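Local coordinates for MOG1 protein (Saccharomyces cerevisiae, PDB 1JHS) that binds the Ran GTPase Gsp1 and takes part in the Ran system that drives nuclear protein import and poly(A)+ mRNA export, at residues T15-G20 against A35-S40; E55-D60 against I142-P147; E63-S68 against D137-I142; S68-A73 against V128-L133. The protein carries 1 engineered substitution. All coordinates share one frame; numbering follows the deposited sequence.

Contact 1 of 4, residues T15-G20 against A35-S40; sequences TVVPPG and AVYVNS. Engineered in segment 35-40: A35 (natural residue Glu).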
# COMPACT_ATOMS: atom_id res chain seq x y z
N THR A 15 0.95 -12.97 -4.63
CA THR A 15 1.51 -12.25 -3.49
C THR A 15 0.67 -12.77 -2.34
O THR A 15 0.04 -13.84 -2.47
CB THR A 15 1.42 -10.70 -3.65
OG1 THR A 15 2.04 -10.07 -2.52
CG2 THR A 15 -0.03 -10.24 -3.78
N VAL A 16 0.64 -12.07 -1.21
CA VAL A 16 -0.18 -12.55 -0.09
C VAL A 16 -1.03 -11.42 0.45
O VAL A 16 -0.70 -10.26 0.24
CB VAL A 16 0.70 -13.08 1.06
CG1 VAL A 16 1.56 -14.23 0.58
CG2 VAL A 16 1.61 -11.94 1.61
N VAL A 17 -2.15 -11.79 1.09
CA VAL A 17 -3.01 -10.82 1.76
C VAL A 17 -3.50 -11.46 3.08
O VAL A 17 -3.47 -12.70 3.23
CB VAL A 17 -4.25 -10.35 0.90
CG1 VAL A 17 -3.78 -9.81 -0.46
CG2 VAL A 17 -5.26 -11.48 0.75
N PRO A 18 -3.92 -10.64 4.05
CA PRO A 18 -4.38 -11.22 5.32
C PRO A 18 -5.69 -11.96 5.23
O PRO A 18 -6.50 -11.71 4.34
CB PRO A 18 -4.55 -9.99 6.23
CG PRO A 18 -3.68 -8.93 5.60
CD PRO A 18 -3.92 -9.18 4.11
N PRO A 19 -5.93 -12.89 6.17
CA PRO A 19 -7.20 -13.61 6.13
C PRO A 19 -8.34 -12.60 6.41
O PRO A 19 -8.14 -11.58 7.09
CB PRO A 19 -7.05 -14.66 7.23
CG PRO A 19 -5.96 -14.10 8.15
CD PRO A 19 -5.01 -13.46 7.18
N GLY A 20 -9.51 -12.86 5.85
CA GLY A 20 -10.63 -11.96 6.07
C GLY A 20 -10.69 -10.81 5.08
O GLY A 20 -11.60 -9.97 5.16
N ALA A 35 -5.61 -4.64 -8.73
CA ALA A 35 -6.10 -5.75 -7.93
C ALA A 35 -6.50 -4.99 -6.63
O ALA A 35 -5.74 -4.17 -6.14
CB ALA A 35 -4.99 -6.78 -7.67
N VAL A 36 -7.71 -5.23 -6.12
CA VAL A 36 -8.21 -4.51 -4.93
C VAL A 36 -8.74 -5.48 -3.88
O VAL A 36 -9.60 -6.31 -4.19
CB VAL A 36 -9.38 -3.56 -5.32
CG1 VAL A 36 -9.90 -2.80 -4.10
CG2 VAL A 36 -8.89 -2.57 -6.43
N TYR A 37 -8.23 -5.36 -2.66
CA TYR A 37 -8.70 -6.21 -1.55
C TYR A 37 -9.17 -5.31 -0.42
O TYR A 37 -8.53 -4.28 -0.14
CB TYR A 37 -7.57 -7.11 -1.03
CG TYR A 37 -7.27 -8.25 -1.94
CD1 TYR A 37 -6.54 -8.06 -3.11
CD2 TYR A 37 -7.83 -9.52 -1.71
CE1 TYR A 37 -6.36 -9.10 -4.03
CE2 TYR A 37 -7.66 -10.57 -2.63
CZ TYR A 37 -6.93 -10.33 -3.78
OH TYR A 37 -6.77 -11.34 -4.72
N VAL A 38 -10.28 -5.66 0.23
CA VAL A 38 -10.74 -4.85 1.37
C VAL A 38 -10.96 -5.73 2.60
O VAL A 38 -11.34 -6.92 2.48
CB VAL A 38 -12.08 -4.09 1.12
CG1 VAL A 38 -11.89 -3.00 0.06
CG2 VAL A 38 -13.19 -5.08 0.75
N ASN A 39 -10.68 -5.17 3.77
CA ASN A 39 -10.81 -5.91 5.01
C ASN A 39 -12.32 -6.13 5.24
O ASN A 39 -13.06 -5.15 5.43
CB ASN A 39 -10.23 -5.08 6.17
CG ASN A 39 -10.18 -5.86 7.48
OD1 ASN A 39 -11.04 -6.72 7.74
ND2 ASN A 39 -9.19 -5.56 8.31
N SER A 40 -12.77 -7.38 5.21
CA SER A 40 -14.19 -7.69 5.44
C SER A 40 -14.41 -8.42 6.77
O SER A 40 -15.45 -9.06 6.96
CB SER A 40 -14.75 -8.53 4.30
OG SER A 40 -14.08 -9.78 4.27
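The ring of Y37 takes V17 over one face: methyl CG1 sits above the middle of the ring, 4.1 Å from its centroid and 11° off the ring normal, a CH-pi contact. The second methyl, V17 CG2, lies toward the rim and meets CD2 of Y37 at 4.1 Å. The valine stands roughly perpendicular to the tyrosine side chain and presents its branched end to the flat of the ring. CG of Y37 is anti to its own carbonyl carbon (chi1 -75°), and from there the ring is laid against V17, with V6 and L8 of strand 4-8 also touching it.

Further along, the two segments run in roughly the same direction and draw together until G20 and S40 meet. Here one carbonyl does the work. G20 O accepts from S40 N at 2.8 Å, only slightly tilted from the carbonyl plane, and from S40 OG at 2.6 Å, which stands well above that plane. The serine reaches it because OG is folded back between its backbone N and carbonyl carbon (chi1 64°). N39 turns its amide to other partners: ND2 bonds to E55 and to the carbonyl of A52, while OD1 takes the backbone N of R41.

The chemistry is therefore divided. A buried apolar contact joins strand 13-17 of the three-stranded sheet to strand 34-39 of the seven-stranded one, and at the partly exposed end a doubly gripped carbonyl ties the loop after V17 to the residue just past strand 34-39, its two donors both supplied by S40.

Contact 2 of 4, residues E55-D60 against I142-P147; sequences ESIIVD and ISINVP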
# COMPACT_ATOMS: atom_id res chain seq x y z
N GLU A 55 -8.88 -1.55 6.70
CA GLU A 55 -7.77 -1.34 5.74
C GLU A 55 -8.15 -1.81 4.33
O GLU A 55 -9.02 -2.65 4.17
CB GLU A 55 -6.51 -2.09 6.18
CG GLU A 55 -6.02 -1.74 7.59
CD GLU A 55 -6.68 -2.61 8.64
OE1 GLU A 55 -7.53 -3.46 8.28
OE2 GLU A 55 -6.34 -2.48 9.84
N SER A 56 -7.50 -1.27 3.32
CA SER A 56 -7.75 -1.69 1.94
C SER A 56 -6.40 -1.74 1.25
O SER A 56 -5.46 -0.99 1.59
CB SER A 56 -8.71 -0.73 1.22
OG SER A 56 -8.31 0.61 1.34
N ILE A 57 -6.30 -2.65 0.29
CA ILE A 57 -5.07 -2.89 -0.44
C ILE A 57 -5.29 -2.76 -1.95
O ILE A 57 -6.21 -3.37 -2.49
CB ILE A 57 -4.56 -4.34 -0.17
CG1 ILE A 57 -4.34 -4.55 1.35
CG2 ILE A 57 -3.29 -4.62 -0.99
CD1 ILE A 57 -4.07 -6.05 1.76
N ILE A 58 -4.45 -1.98 -2.61
CA ILE A 58 -4.55 -1.83 -4.06
C ILE A 58 -3.19 -2.15 -4.68
O ILE A 58 -2.17 -1.67 -4.21
CB ILE A 58 -4.91 -0.39 -4.50
CG1 ILE A 58 -6.31 -0.00 -4.03
CG2 ILE A 58 -4.85 -0.32 -6.07
CD1 ILE A 58 -6.70 1.39 -4.45
N VAL A 59 -3.18 -2.97 -5.71
CA VAL A 59 -1.95 -3.29 -6.42
C VAL A 59 -2.23 -2.65 -7.76
O VAL A 59 -3.31 -2.86 -8.34
CB VAL A 59 -1.76 -4.82 -6.60
CG1 VAL A 59 -0.51 -5.09 -7.41
CG2 VAL A 59 -1.66 -5.49 -5.24
N ASP A 60 -1.29 -1.88 -8.28
CA ASP A 60 -1.52 -1.20 -9.54
C ASP A 60 -0.32 -1.35 -10.47
O ASP A 60 0.81 -1.09 -10.08
CB ASP A 60 -1.77 0.28 -9.28
CG ASP A 60 -2.65 0.92 -10.34
OD1 ASP A 60 -2.83 0.31 -11.43
OD2 ASP A 60 -3.17 2.03 -10.08
N ILE A 142 2.06 -0.82 -4.77
CA ILE A 142 1.13 -1.46 -3.84
C ILE A 142 0.82 -0.43 -2.76
O ILE A 142 1.75 0.12 -2.15
CB ILE A 142 1.76 -2.71 -3.15
CG1 ILE A 142 2.15 -3.76 -4.21
CG2 ILE A 142 0.73 -3.35 -2.21
CD1 ILE A 142 2.64 -5.13 -3.64
N SER A 143 -0.47 -0.12 -2.56
CA SER A 143 -0.85 0.85 -1.52
C SER A 143 -1.79 0.20 -0.53
O SER A 143 -2.65 -0.60 -0.90
CB SER A 143 -1.50 2.12 -2.12
OG SER A 143 -2.53 1.87 -3.07
N ILE A 144 -1.60 0.51 0.75
CA ILE A 144 -2.46 -0.04 1.79
C ILE A 144 -2.91 1.17 2.60
O ILE A 144 -2.10 1.85 3.22
CB ILE A 144 -1.72 -1.04 2.71
CG1 ILE A 144 -1.11 -2.19 1.87
CG2 ILE A 144 -2.73 -1.61 3.76
CD1 ILE A 144 -0.33 -3.28 2.69
N ASN A 145 -4.22 1.41 2.58
CA ASN A 145 -4.80 2.54 3.30
C ASN A 145 -5.18 2.17 4.73
O ASN A 145 -5.81 1.13 4.94
CB ASN A 145 -6.04 3.03 2.55
CG ASN A 145 -5.75 3.32 1.13
OD1 ASN A 145 -4.97 4.24 0.81
ND2 ASN A 145 -6.34 2.54 0.22
N VAL A 146 -4.80 3.02 5.68
CA VAL A 146 -5.08 2.80 7.08
C VAL A 146 -5.77 4.03 7.69
O VAL A 146 -5.10 4.98 8.13
CB VAL A 146 -3.77 2.52 7.87
CG1 VAL A 146 -4.09 1.95 9.26
CG2 VAL A 146 -2.85 1.59 7.04
N PRO A 147 -7.12 4.04 7.72
CA PRO A 147 -7.84 5.19 8.30
C PRO A 147 -7.63 5.08 9.80
O PRO A 147 -8.11 4.12 10.43
CB PRO A 147 -9.31 4.94 7.89
CG PRO A 147 -9.18 3.97 6.65
CD PRO A 147 -8.03 3.08 7.08
O HOH W 1 -1.52 1.38 -5.57
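I57 and I144 run alongside each other in the same sense, their CG1 atoms 4.0 Å apart. They form a non-hydrogen-bonded antiparallel pair. Next along this face come V59 and I142, the latter bringing CG1 to within 4.3 Å of V59 CG2; together the four make a continuous apolar patch.

The other face is mixed: S56, S143 and N145, with I58 among them. N145 donates from ND2 to S56 OG over 3.0 Å, almost straight at 170°, and the serine oxygen lies in the plane of the amide. S56 holds OG between its backbone N and carbonyl carbon (chi1 51°), which sets it in front of that N-H. S143 OG lies against CB of I58 and bonds a water at 2.7 Å, whose link to I58 O is weak.

Between the faces, I58 and S143 exchange two good backbone bonds, while of the S56 and N145 pair the bond from S56 N is weak.

These strands, 56-63 and 138-147, are inner members of the seven-stranded antiparallel sheet, flanked by strands 34-39 and 124-133. Helix 163-178 covers the face of I57 and I144, with M175 on I57 and V168 on I144.

Contact 3 of 4, residues E63-S68 against D137-I142; sequences ETVDKS and DTDVVI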
# COMPACT_ATOMS: atom_id res chain seq x y z
N GLU A 63 3.02 2.41 -15.72
CA GLU A 63 4.16 2.53 -16.63
C GLU A 63 5.36 2.98 -15.79
O GLU A 63 5.19 3.68 -14.79
CB GLU A 63 3.90 3.60 -17.66
CG GLU A 63 2.70 3.38 -18.51
CD GLU A 63 2.50 4.58 -19.42
OE1 GLU A 63 3.54 5.20 -19.77
OE2 GLU A 63 1.33 4.90 -19.78
N THR A 64 6.56 2.58 -16.20
CA THR A 64 7.75 2.98 -15.48
C THR A 64 7.93 4.50 -15.53
O THR A 64 7.77 5.11 -16.58
CB THR A 64 9.04 2.37 -16.10
OG1 THR A 64 8.94 0.94 -16.10
CG2 THR A 64 10.27 2.79 -15.30
N VAL A 65 8.24 5.13 -14.40
CA VAL A 65 8.47 6.56 -14.43
C VAL A 65 9.95 6.79 -14.78
O VAL A 65 10.84 6.04 -14.36
CB VAL A 65 8.10 7.25 -13.09
CG1 VAL A 65 8.95 6.73 -11.96
CG2 VAL A 65 8.24 8.74 -13.25
N ASP A 66 10.21 7.84 -15.56
CA ASP A 66 11.56 8.17 -16.00
C ASP A 66 12.47 8.74 -14.92
O ASP A 66 12.98 9.85 -15.06
CB ASP A 66 11.49 9.14 -17.18
CG ASP A 66 12.86 9.39 -17.81
OD1 ASP A 66 13.64 8.42 -17.96
OD2 ASP A 66 13.15 10.56 -18.16
N LYS A 67 12.66 7.98 -13.85
CA LYS A 67 13.54 8.38 -12.75
C LYS A 67 14.37 7.13 -12.46
O LYS A 67 13.80 6.08 -12.14
CB LYS A 67 12.75 8.73 -11.49
CG LYS A 67 11.73 9.84 -11.62
CD LYS A 67 12.33 11.21 -11.38
CE LYS A 67 11.22 12.28 -11.38
NZ LYS A 67 11.70 13.57 -10.82
N SER A 68 15.69 7.23 -12.59
CA SER A 68 16.61 6.10 -12.36
C SER A 68 16.75 5.62 -10.92
O SER A 68 16.83 4.41 -10.65
CB SER A 68 18.01 6.43 -12.86
OG SER A 68 18.04 6.48 -14.27
N ASP A 137 8.93 -2.61 -18.44
CA ASP A 137 8.61 -1.19 -18.38
C ASP A 137 7.38 -0.98 -17.50
O ASP A 137 6.46 -0.23 -17.85
CB ASP A 137 8.30 -0.67 -19.77
CG ASP A 137 8.98 0.61 -20.04
OD1 ASP A 137 10.24 0.61 -20.21
OD2 ASP A 137 8.26 1.64 -20.06
N THR A 138 7.35 -1.69 -16.38
CA THR A 138 6.22 -1.57 -15.47
C THR A 138 6.71 -1.28 -14.06
O THR A 138 7.63 -1.92 -13.58
CB THR A 138 5.40 -2.87 -15.46
OG1 THR A 138 4.87 -3.09 -16.77
CG2 THR A 138 4.28 -2.79 -14.45
N ASP A 139 6.08 -0.29 -13.41
CA ASP A 139 6.38 0.04 -12.01
C ASP A 139 5.14 -0.45 -11.25
O ASP A 139 4.03 0.06 -11.48
CB ASP A 139 6.51 1.57 -11.80
CG ASP A 139 7.96 2.05 -11.88
OD1 ASP A 139 8.87 1.17 -11.88
OD2 ASP A 139 8.19 3.29 -11.92
N VAL A 140 5.31 -1.49 -10.43
CA VAL A 140 4.18 -2.01 -9.64
C VAL A 140 4.08 -1.18 -8.36
O VAL A 140 5.06 -1.10 -7.61
CB VAL A 140 4.40 -3.46 -9.23
CG1 VAL A 140 3.18 -3.97 -8.43
CG2 VAL A 140 4.65 -4.31 -10.48
N VAL A 141 2.91 -0.59 -8.09
CA VAL A 141 2.73 0.20 -6.87
C VAL A 141 1.67 -0.48 -5.99
O VAL A 141 0.55 -0.71 -6.42
CB VAL A 141 2.33 1.67 -7.18
CG1 VAL A 141 2.13 2.47 -5.88
CG2 VAL A 141 3.44 2.35 -8.01
N ILE A 142 2.06 -0.82 -4.77
CA ILE A 142 1.13 -1.46 -3.84
C ILE A 142 0.82 -0.43 -2.76
O ILE A 142 1.75 0.12 -2.15
CB ILE A 142 1.76 -2.71 -3.15
CG1 ILE A 142 2.15 -3.76 -4.21
CG2 ILE A 142 0.73 -3.35 -2.21
CD1 ILE A 142 2.64 -5.13 -3.64
O HOH W 2 10.12 -0.15 -14.03
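T64 N donates to D137 O over 3.3 Å, from well above the carbonyl plane, next to E63 and T138, an antiparallel non-hydrogen-bonded pair with CA atoms 4.7 Å apart.

The side chain that carries the contact is D139, which points toward segment 63-68. Its carboxylate lies beside the backbone of T64 and V65: OD2 accepts from V65 N at 3.1 Å along a nearly straight N-H (168°), although the donor stands 52° out of the carboxylate plane. The same oxygen is touched by V65 CG1 at 3.5 Å. T64 lies nearly square to D139 and lays methyl CG2 about 4.0 Å from OD1 and from OD2. With chi1 at -59°, OG1 of T64 stands beside its backbone N, where it meets a water 2.6 Å away, and CG2 goes anti to that N, toward D139. The water donates to D139 OD1 at 2.8 Å and, weakly, to T138 O.

D139 also has partners beyond the loop. OD2 accepts from H77 NE2 of helix 70-83, its strongest polar partner, and OD1 forms a salt bridge with R132.

A buried carboxylate is thus surrounded by donors: a backbone N-H, a water, an arginine and a histidine. Such a setting would be expected to favour its charged form, and it ties the loop leaving strand 56-63 to strands 138-147 and 124-133 and to helix 70-83 through a single side chain.

Contact 4 of 4, residues S68-A73 against V128-L133; sequences SDLKEA and VALIRL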
# COMPACT_ATOMS: atom_id res chain seq x y z
N SER A 68 15.69 7.23 -12.59
CA SER A 68 16.61 6.10 -12.36
C SER A 68 16.75 5.62 -10.92
O SER A 68 16.83 4.41 -10.65
CB SER A 68 18.01 6.43 -12.86
OG SER A 68 18.04 6.48 -14.27
N ASP A 69 16.83 6.58 -10.00
CA ASP A 69 17.00 6.28 -8.59
C ASP A 69 15.74 5.65 -8.03
O ASP A 69 14.63 6.18 -8.19
CB ASP A 69 17.34 7.56 -7.83
CG ASP A 69 17.56 7.31 -6.35
OD1 ASP A 69 16.73 7.79 -5.55
OD2 ASP A 69 18.55 6.63 -5.99
N LEU A 70 15.91 4.52 -7.36
CA LEU A 70 14.79 3.80 -6.79
C LEU A 70 13.93 4.65 -5.85
O LEU A 70 12.72 4.72 -6.03
CB LEU A 70 15.29 2.54 -6.05
CG LEU A 70 14.26 1.73 -5.26
CD1 LEU A 70 13.20 1.12 -6.21
CD2 LEU A 70 14.98 0.64 -4.49
N LYS A 71 14.55 5.26 -4.84
CA LYS A 71 13.79 6.09 -3.89
C LYS A 71 13.08 7.26 -4.57
O LYS A 71 11.97 7.63 -4.22
CB LYS A 71 14.71 6.62 -2.77
CG LYS A 71 13.98 7.61 -1.86
CD LYS A 71 14.71 7.86 -0.56
CE LYS A 71 13.90 8.80 0.34
NZ LYS A 71 14.69 9.13 1.58
N GLU A 72 13.75 7.88 -5.55
CA GLU A 72 13.14 8.98 -6.27
C GLU A 72 11.91 8.51 -7.05
O GLU A 72 10.89 9.21 -7.09
CB GLU A 72 14.15 9.62 -7.23
CG GLU A 72 14.87 10.81 -6.64
CD GLU A 72 15.95 11.35 -7.58
OE1 GLU A 72 15.75 11.33 -8.82
OE2 GLU A 72 17.01 11.78 -7.05
N ALA A 73 11.99 7.32 -7.64
CA ALA A 73 10.85 6.77 -8.38
C ALA A 73 9.70 6.52 -7.39
O ALA A 73 8.53 6.77 -7.69
CB ALA A 73 11.25 5.46 -9.08
N VAL A 128 3.16 2.34 1.20
CA VAL A 128 3.35 2.33 -0.25
C VAL A 128 4.60 1.54 -0.62
O VAL A 128 5.67 1.78 -0.04
CB VAL A 128 3.52 3.75 -0.82
CG1 VAL A 128 3.71 3.70 -2.36
CG2 VAL A 128 2.29 4.60 -0.48
N ALA A 129 4.47 0.61 -1.56
CA ALA A 129 5.63 -0.15 -2.01
C ALA A 129 5.77 -0.01 -3.51
O ALA A 129 4.78 0.09 -4.23
CB ALA A 129 5.50 -1.61 -1.64
N LEU A 130 7.02 0.03 -3.98
CA LEU A 130 7.30 0.11 -5.41
C LEU A 130 8.12 -1.12 -5.75
O LEU A 130 9.07 -1.44 -5.04
CB LEU A 130 8.12 1.36 -5.72
CG LEU A 130 8.74 1.40 -7.13
CD1 LEU A 130 7.63 1.35 -8.24
CD2 LEU A 130 9.56 2.69 -7.25
N ILE A 131 7.73 -1.83 -6.81
CA ILE A 131 8.46 -2.99 -7.30
C ILE A 131 8.68 -2.66 -8.77
O ILE A 131 7.72 -2.63 -9.55
CB ILE A 131 7.63 -4.29 -7.18
CG1 ILE A 131 7.37 -4.60 -5.70
CG2 ILE A 131 8.40 -5.45 -7.81
CD1 ILE A 131 6.33 -5.72 -5.43
N ARG A 132 9.92 -2.39 -9.15
CA ARG A 132 10.20 -2.02 -10.54
C ARG A 132 10.44 -3.24 -11.43
O ARG A 132 11.41 -3.97 -11.23
CB ARG A 132 11.44 -1.11 -10.57
CG ARG A 132 11.42 -0.01 -9.48
CD ARG A 132 12.27 1.20 -9.90
NE ARG A 132 11.57 2.00 -10.89
CZ ARG A 132 12.10 3.05 -11.53
NH1 ARG A 132 13.35 3.41 -11.30
NH2 ARG A 132 11.35 3.76 -12.37
N LEU A 133 9.55 -3.47 -12.39
CA LEU A 133 9.72 -4.57 -13.34
C LEU A 133 10.28 -3.92 -14.62
O LEU A 133 9.59 -3.78 -15.64
CB LEU A 133 8.39 -5.25 -13.62
CG LEU A 133 7.75 -5.88 -12.37
CD1 LEU A 133 6.45 -6.58 -12.79
CD2 LEU A 133 8.71 -6.91 -11.73
O HOH W 3 15.45 2.34 -9.60
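A bend at chi3 (76°) in R132 turns its guanidinium across A73, while L70, with CG anti to the backbone N (chi1 174°), sends CD1 down to the arginine's aliphatic part. L70 and R132 run antiparallel, flank to flank, CD1 of L70 meeting R132 CD at 3.8 Å. A73 CB then sits over the centre of the guanidinium face, 3.5 Å from CZ of R132. At the edge of that group, near its plane, a water accepts from NH1 at 2.9 Å and donates to S68 O at 2.7 Å, bridging the strand to the loop just before helix 70-83. K67 O receives NH1 as well.

L130 comes in beside the arginine: its CD2 lies 3.7 Å from A73 CB and 4.1 Å from L70 CD1. The helix itself opens with D69 as N-cap, its OD1 accepting from E72 N over 3.0 Å.

This is the first turn of helix 70-83 laid on the face of the antiparallel sheet that carries L130 and R132. W74 and H77 continue the packing on L130. It is a helix packed on the face of an antiparallel sheet, as in alpha+beta folds, with alternate residues of strand 124-133 meeting the helix.

Going across the seven-stranded sheet, strand 34-39 of contact 1 is followed by strands 56-63 and 138-147 of contact 2, then by 124-133 of contact 4; contact 3 lies further along strand 138-147. Contacts 1 and 2 have centres about 9 Å apart and are joined where Y37 O meets I57 N at 2.8 Å. Contacts 2 and 3 share I142, though their centres are about 18 Å apart. Contacts 3 and 4 have the closest centres, about 7 Å apart: they share S68, and T138 O lies 2.7 Å from L133 N. Contacts 1 and 4 lie about 23 Å apart between centres, on opposite sides of the chain's centre.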